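Local coordinates for protein metal-dependent phosphohydrolase, HDOD domain-containing (Geobacter sulfurreducens, PDB 3HC1) that is of unknown function but binds two iron ions within an all-helical fold of the HD type and may act as a metal-dependent phosphohydrolase, at residues V154-V157 / F158-F161; F189-S192 / H193-G197; L283-A286 / E287-S291. All coordinates share one frame; numbering follows the deposited sequence.

Interaction 1: V154-V157 / F158-F161; sequences VGEV and FINF
The ring of Phe161 and the side chain of Val157 meet one turn apart on helix 154-162, the helix that directly follows the His-Asp pair of the HD-type metal site in this HDOD domain. Val157 CG1 approaches the ring at Phe161 CD2, 3.8 Å away, and the two side chains run alongside each other in the same direction. Val157 places this methyl anti to its own nitrogen (chi1 172°), on the side where the ring passes. The Val157 carbonyl oxygen sits obliquely to that ring, and Arg116 of helix 116-136 also touches Phe161. At the second ring, Phe158, Gly155 O lies at the edge, near the ring plane. Phe162 meets the Phe158 ring with nearly parallel planes, and Val23, Leu26 and Pro27 pack against it from loops. The third flat group, the Asn160 amide, turns away from the preceding turn into a buried setting, where its OD1 accepts a hydrogen bond from Leu114 N.

Four successive i to i+4 backbone bonds hold the turn, among them Asn160 N to Glu156 O at 2.9 Å and Phe161 N to Val157 O at 3.0 Å. The Glu156 side chain comes within about 5 Å of an iron at CG, and the bend at chi2 (-75°) lays OE1 near His193. That OE1 also lies close to Glu185 OE2, two like charges. Ile159 lays its CG1 against the backbone, 3.2 Å from Gly155 O, and extends CD1 to 4.1 Å from Glu156 OE1.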
loop_
_atom_site.group_PDB
_atom_site.type_symbol
_atom_site.label_atom_id
_atom_site.label_comp_id
_atom_site.label_asym_id
_atom_site.label_seq_id
_atom_site.Cartn_x
_atom_site.Cartn_y
_atom_site.Cartn_z
ATOM N N VAL A 154 4.927 -4.878 0.422
ATOM C CA VAL A 154 6.331 -4.765 -0.014
ATOM C C VAL A 154 7.092 -6.099 0.206
ATOM O O VAL A 154 8.004 -6.424 -0.526
ATOM C CB VAL A 154 7.032 -3.556 0.669
ATOM C CG1 VAL A 154 7.243 -3.819 2.183
ATOM C CG2 VAL A 154 8.295 -3.255 0.017
ATOM N N GLY A 155 6.661 -6.907 1.170
ATOM C CA GLY A 155 7.216 -8.246 1.347
ATOM C C GLY A 155 7.011 -9.227 0.203
ATOM O O GLY A 155 7.878 -10.080 -0.005
ATOM N N GLU A 156 5.871 -9.141 -0.480
ATOM C CA GLU A 156 5.584 -9.978 -1.674
ATOM C C GLU A 156 6.441 -9.514 -2.819
ATOM O O GLU A 156 6.869 -10.324 -3.632
ATOM C CB GLU A 156 4.119 -9.907 -2.144
ATOM C CG GLU A 156 3.091 -10.428 -1.238
ATOM C CD GLU A 156 3.049 -11.952 -1.176
ATOM O OE1 GLU A 156 4.100 -12.550 -0.934
ATOM O OE2 GLU A 156 1.959 -12.526 -1.360
ATOM N N VAL A 157 6.715 -8.213 -2.881
ATOM C CA VAL A 157 7.615 -7.686 -3.860
ATOM C C VAL A 157 8.981 -8.284 -3.638
ATOM O O VAL A 157 9.621 -8.756 -4.561
ATOM C CB VAL A 157 7.701 -6.130 -3.851
ATOM C CG1 VAL A 157 8.819 -5.662 -4.788
ATOM C CG2 VAL A 157 6.375 -5.563 -4.315
ATOM N N PHE A 158 9.411 -8.314 -2.388
ATOM C CA PHE A 158 10.688 -8.918 -2.073
ATOM C C PHE A 158 10.769 -10.380 -2.433
ATOM O O PHE A 158 11.738 -10.802 -3.040
ATOM C CB PHE A 158 10.995 -8.771 -0.579
ATOM C CG PHE A 158 12.240 -9.471 -0.178
ATOM C CD1 PHE A 158 13.458 -8.864 -0.379
ATOM C CD2 PHE A 158 12.201 -10.762 0.333
ATOM C CE1 PHE A 158 14.619 -9.517 -0.028
ATOM C CE2 PHE A 158 13.364 -11.400 0.673
ATOM C CZ PHE A 158 14.560 -10.779 0.482
ATOM N N ILE A 159 9.786 -11.180 -2.003
ATOM C CA ILE A 159 9.849 -12.602 -2.242
ATOM C C ILE A 159 9.796 -12.872 -3.768
ATOM O O ILE A 159 10.511 -13.761 -4.262
ATOM C CB ILE A 159 8.720 -13.351 -1.535
ATOM C CG1 ILE A 159 8.810 -13.144 -0.012
ATOM C CG2 ILE A 159 8.697 -14.839 -1.865
ATOM C CD1 ILE A 159 7.623 -13.723 0.696
ATOM N N ASN A 160 8.923 -12.126 -4.463
ATOM C CA ASN A 160 8.682 -12.294 -5.919
ATOM C C ASN A 160 9.962 -12.029 -6.715
ATOM O O ASN A 160 10.318 -12.800 -7.599
ATOM C CB ASN A 160 7.539 -11.386 -6.408
ATOM C CG ASN A 160 7.163 -11.649 -7.882
ATOM O OD1 ASN A 160 7.069 -12.810 -8.336
ATOM N ND2 ASN A 160 6.953 -10.588 -8.618
ATOM N N PHE A 161 10.666 -10.961 -6.369
ATOM C CA PHE A 161 11.825 -10.512 -7.153
ATOM C C PHE A 161 13.126 -11.153 -6.652
ATOM O O PHE A 161 14.070 -11.332 -7.427
ATOM C CB PHE A 161 11.992 -8.995 -7.118
ATOM C CG PHE A 161 11.030 -8.211 -7.977
ATOM C CD1 PHE A 161 10.295 -8.805 -9.025
ATOM C CD2 PHE A 161 10.915 -6.833 -7.768
ATOM C CE1 PHE A 161 9.475 -8.062 -9.805
ATOM C CE2 PHE A 161 10.077 -6.068 -8.572
ATOM C CZ PHE A 161 9.360 -6.691 -9.592
#

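Interaction 2: F189-S192 / H193-G197; sequences FGTS and HCEVG. With FE (Fe (III) ion), chain B.
A capping box formed by Ser192 and Glu195 opens helix 193-203, whose first residue, His193, is a ligand of one of the two irons. Ser192 is the N-cap: its OG accepts from Cys194 N at 3.0 Å and in turn donates to Glu195 OE1 at 2.6 Å, arriving on the syn side of the carboxylate, 20° out of its plane. The same OE1 also takes Ser192 N at 2.8 Å, this time from well above the plane (47°), so one buried carboxylate oxygen is gripped by two donors from a single residue. The glutamate folds back to do this, its chain bent at chi2 (91°). Its CB passes Thr191 OG1 at 3.2 Å, the two chains running antiparallel past one another, and helix 9-21 closes over them: Arg12 makes a salt bridge to Glu195 OE2 and offers its carbonyl to Thr191 OG1. With an alanine in place of this glutamate, Ser192 N and the charge of Arg12 are likely to lose their mate, and the Ser192 hydroxyl its acceptor. The first helical bond, Val196 N to Ser192 O at 3.0 Å, is almost perfectly straight.

Past the cap, His193 NE2 binds iron at 2.3 Å, with a water on the metal at 1.9 Å. Glu185 bonds to ND1, and with iron on NE2 the ring is held at both nitrogens, while Cys194 SG lies 4.3 Å above one face, toward the rim. Asp153, His217, His218 and Glu249 complete this half of the di-iron site of the HD-domain fold.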
loop_
_atom_site.group_PDB
_atom_site.type_symbol
_atom_site.label_atom_id
_atom_site.label_comp_id
_atom_site.label_asym_id
_atom_site.label_seq_id
_atom_site.Cartn_x
_atom_site.Cartn_y
_atom_site.Cartn_z
ATOM N N PHE A 189 7.335 -21.779 3.935
ATOM C CA PHE A 189 8.463 -21.061 4.553
ATOM C C PHE A 189 8.384 -20.917 6.080
ATOM O O PHE A 189 9.328 -20.439 6.677
ATOM C CB PHE A 189 8.573 -19.666 3.970
ATOM C CG PHE A 189 8.528 -19.608 2.473
ATOM C CD1 PHE A 189 9.189 -20.539 1.696
ATOM C CD2 PHE A 189 7.856 -18.569 1.836
ATOM C CE1 PHE A 189 9.143 -20.457 0.317
ATOM C CE2 PHE A 189 7.817 -18.481 0.463
ATOM C CZ PHE A 189 8.468 -19.434 -0.296
ATOM N N GLY A 190 7.264 -21.262 6.717
ATOM C CA GLY A 190 7.052 -20.934 8.162
ATOM C C GLY A 190 6.955 -19.457 8.555
ATOM O O GLY A 190 7.004 -19.105 9.729
ATOM N N THR A 191 6.825 -18.586 7.570
ATOM C CA THR A 191 6.694 -17.145 7.789
ATOM C C THR A 191 5.986 -16.610 6.555
ATOM O O THR A 191 5.847 -17.332 5.574
ATOM C CB THR A 191 8.062 -16.453 8.016
ATOM O OG1 THR A 191 7.840 -15.124 8.508
ATOM C CG2 THR A 191 8.907 -16.370 6.729
ATOM N N SER A 192 5.540 -15.351 6.577
ATOM C CA SER A 192 4.877 -14.773 5.411
ATOM C C SER A 192 5.459 -13.413 4.983
ATOM O O SER A 192 6.360 -12.853 5.633
ATOM C CB SER A 192 3.381 -14.642 5.709
ATOM O OG SER A 192 3.100 -13.373 6.302
ATOM N N HIS A 193 4.901 -12.866 3.910
ATOM C CA HIS A 193 5.265 -11.525 3.447
ATOM C C HIS A 193 4.976 -10.428 4.482
ATOM O O HIS A 193 5.569 -9.329 4.375
ATOM C CB HIS A 193 4.589 -11.160 2.124
ATOM C CG HIS A 193 3.108 -11.002 2.232
ATOM N ND1 HIS A 193 2.252 -12.079 2.390
ATOM C CD2 HIS A 193 2.335 -9.896 2.271
ATOM C CE1 HIS A 193 1.014 -11.632 2.470
ATOM N NE2 HIS A 193 1.035 -10.315 2.375
ATOM N N CYS A 194 4.065 -10.680 5.425
ATOM C CA CYS A 194 3.847 -9.786 6.576
ATOM C C CYS A 194 5.115 -9.631 7.382
ATOM O O CYS A 194 5.591 -8.536 7.610
ATOM C CB CYS A 194 2.742 -10.276 7.470
ATOM S SG CYS A 194 1.122 -10.355 6.669
ATOM N N GLU A 195 5.717 -10.734 7.771
ATOM C CA GLU A 195 6.947 -10.689 8.550
ATOM C C GLU A 195 8.183 -10.282 7.777
ATOM O O GLU A 195 9.021 -9.502 8.268
ATOM C CB GLU A 195 7.151 -12.066 9.186
ATOM C CG GLU A 195 6.053 -12.378 10.166
ATOM C CD GLU A 195 4.867 -13.111 9.553
ATOM O OE1 GLU A 195 4.760 -13.275 8.327
ATOM O OE2 GLU A 195 4.040 -13.522 10.337
ATOM N N VAL A 196 8.303 -10.804 6.548
ATOM C CA VAL A 196 9.354 -10.375 5.671
ATOM C C VAL A 196 9.233 -8.897 5.391
ATOM O O VAL A 196 10.244 -8.214 5.401
ATOM C CB VAL A 196 9.365 -11.181 4.320
ATOM C CG1 VAL A 196 10.422 -10.678 3.289
ATOM C CG2 VAL A 196 9.675 -12.644 4.652
ATOM N N GLY A 197 8.019 -8.411 5.112
ATOM C CA GLY A 197 7.838 -6.970 4.794
ATOM C C GLY A 197 8.196 -6.119 5.999
ATOM O O GLY A 197 8.760 -5.009 5.876
HETATM FE FE FE B . -0.730 -8.913 1.931
HETATM O O HOH W 1 -2.272 -7.880 1.568
#

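Interaction 3: L283-A286 / E287-S291; sequences LIVA and ELDSS
Ile284 and Leu288 touch along the buried side of helix 281-302, a long C-terminal helix, and the neighbouring pair Val285 and Asp289 forms the border of this packed side. Ile284 CG2 comes to 4.2 Å from Leu288 CD1. Leu288 also lays CG over the backbone, 3.4 Å from Ile284 O, because its CG stands anti to the carbonyl carbon (chi1 -70°) and leans back toward the preceding turn. Helices 116-136 and 229-243 cover this side: Ile129, Leu132, Phe236 and Tyr240 all pack on Leu288.

Val285 and Asp289 run alongside each other, with Val285 CG1 at 3.8 Å from Asp289 OD2. That carboxylate is claimed by helix 229-243 and what follows it, since Tyr240 OH bonds to OD1 and Arg244 forms a salt bridge with OD2; together they hold both carboxylate oxygens.

The other side is looser. Leu283 and Ala286 face solvent, and what joins them to the next turn is backbone: Glu287 N to Leu283 O at 2.8 Å and Ser290 N to Ala286 O at 2.9 Å. Glu287 extends to a salt bridge with Arg136 of helix 116-136. Its own carbonyl oxygen accepts a serine hydroxyl from further along the chain, Ser291 OG lying 3.0 Å from Glu287 O.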
loop_
_atom_site.group_PDB
_atom_site.type_symbol
_atom_site.label_atom_id
_atom_site.label_comp_id
_atom_site.label_asym_id
_atom_site.label_seq_id
_atom_site.Cartn_x
_atom_site.Cartn_y
_atom_site.Cartn_z
ATOM N N LEU A 283 -22.685 3.215 3.762
ATOM C CA LEU A 283 -22.577 4.173 2.641
ATOM C C LEU A 283 -21.165 4.213 2.046
ATOM O O LEU A 283 -21.013 4.386 0.840
ATOM C CB LEU A 283 -23.001 5.566 3.081
ATOM C CG LEU A 283 -24.457 5.614 3.573
ATOM C CD1 LEU A 283 -24.793 7.007 4.171
ATOM C CD2 LEU A 283 -25.460 5.213 2.468
ATOM N N ILE A 284 -20.145 4.042 2.882
ATOM C CA ILE A 284 -18.767 3.967 2.381
ATOM C C ILE A 284 -18.567 2.733 1.490
ATOM O O ILE A 284 -18.010 2.851 0.420
ATOM C CB ILE A 284 -17.684 3.960 3.495
ATOM C CG1 ILE A 284 -17.786 5.213 4.391
ATOM C CG2 ILE A 284 -16.235 3.843 2.874
ATOM C CD1 ILE A 284 -16.945 5.135 5.646
ATOM N N VAL A 285 -18.999 1.555 1.938
ATOM C CA VAL A 285 -18.891 0.368 1.108
ATOM C C VAL A 285 -19.657 0.585 -0.205
ATOM O O VAL A 285 -19.150 0.286 -1.283
ATOM C CB VAL A 285 -19.399 -0.897 1.808
ATOM C CG1 VAL A 285 -19.449 -2.088 0.773
ATOM C CG2 VAL A 285 -18.497 -1.239 2.948
ATOM N N ALA A 286 -20.870 1.150 -0.104
ATOM C CA ALA A 286 -21.663 1.431 -1.289
ATOM C C ALA A 286 -20.962 2.334 -2.267
ATOM O O ALA A 286 -20.971 2.049 -3.513
ATOM C CB ALA A 286 -23.032 1.970 -0.939
ATOM N N GLU A 287 -20.337 3.389 -1.740
ATOM C CA GLU A 287 -19.556 4.326 -2.569
ATOM C C GLU A 287 -18.388 3.652 -3.284
ATOM O O GLU A 287 -18.137 3.889 -4.486
ATOM C CB GLU A 287 -19.032 5.499 -1.729
ATOM C CG GLU A 287 -18.272 6.506 -2.561
ATOM C CD GLU A 287 -17.585 7.579 -1.746
ATOM O OE1 GLU A 287 -17.797 7.677 -0.512
ATOM O OE2 GLU A 287 -16.857 8.362 -2.370
ATOM N N LEU A 288 -17.624 2.865 -2.531
ATOM C CA LEU A 288 -16.503 2.110 -3.127
ATOM C C LEU A 288 -16.988 1.234 -4.285
ATOM O O LEU A 288 -16.445 1.269 -5.403
ATOM C CB LEU A 288 -15.794 1.275 -2.052
ATOM C CG LEU A 288 -14.987 2.142 -1.039
ATOM C CD1 LEU A 288 -14.484 1.243 0.069
ATOM C CD2 LEU A 288 -13.851 2.966 -1.686
ATOM N N ASP A 289 -18.044 0.474 -4.013
ATOM C CA ASP A 289 -18.579 -0.448 -4.987
ATOM C C ASP A 289 -19.074 0.302 -6.223
ATOM O O ASP A 289 -18.916 -0.169 -7.354
ATOM C CB ASP A 289 -19.727 -1.227 -4.366
ATOM C CG ASP A 289 -19.265 -2.347 -3.478
ATOM O OD1 ASP A 289 -18.028 -2.602 -3.370
ATOM O OD2 ASP A 289 -20.159 -2.991 -2.896
ATOM N N SER A 290 -19.658 1.481 -6.022
ATOM C CA SER A 290 -20.099 2.301 -7.155
ATOM C C SER A 290 -18.929 2.855 -7.991
ATOM O O SER A 290 -19.100 3.211 -9.148
ATOM C CB SER A 290 -20.999 3.454 -6.690
ATOM O OG SER A 290 -20.235 4.562 -6.240
ATOM N N SER A 291 -17.737 2.938 -7.429
ATOM C CA SER A 291 -16.619 3.519 -8.199
ATOM C C SER A 291 -15.414 2.605 -8.483
ATOM O O SER A 291 -14.414 3.040 -9.132
ATOM C CB SER A 291 -16.170 4.818 -7.518
ATOM O OG SER A 291 -15.804 4.534 -6.208
#

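How the interactions relate
Interactions 1 and 2 belong to the buried iron-binding part of the fold, their centres 10 Å apart, whereas interaction 3, its centre about 30 and 32 Å away, is only partly buried. The first two touch directly: Glu156 OE1 comes to 3.4 Å from His193 CB, and Phe158 CD2 packs at 3.5 Å on Val196 CG1, joining helix 154-162 to helix 193-203. Interactions 1 and 3 are both turns within a helix, interaction 1 at the start of a short one with mostly apolar partners, interaction 3 divided between an apolar side and a more polar, exposed one. Interaction 2 is a helix start, dominated by polar capping and metal ligation. Helix 116-136 packs on both 154-161 and 283-291.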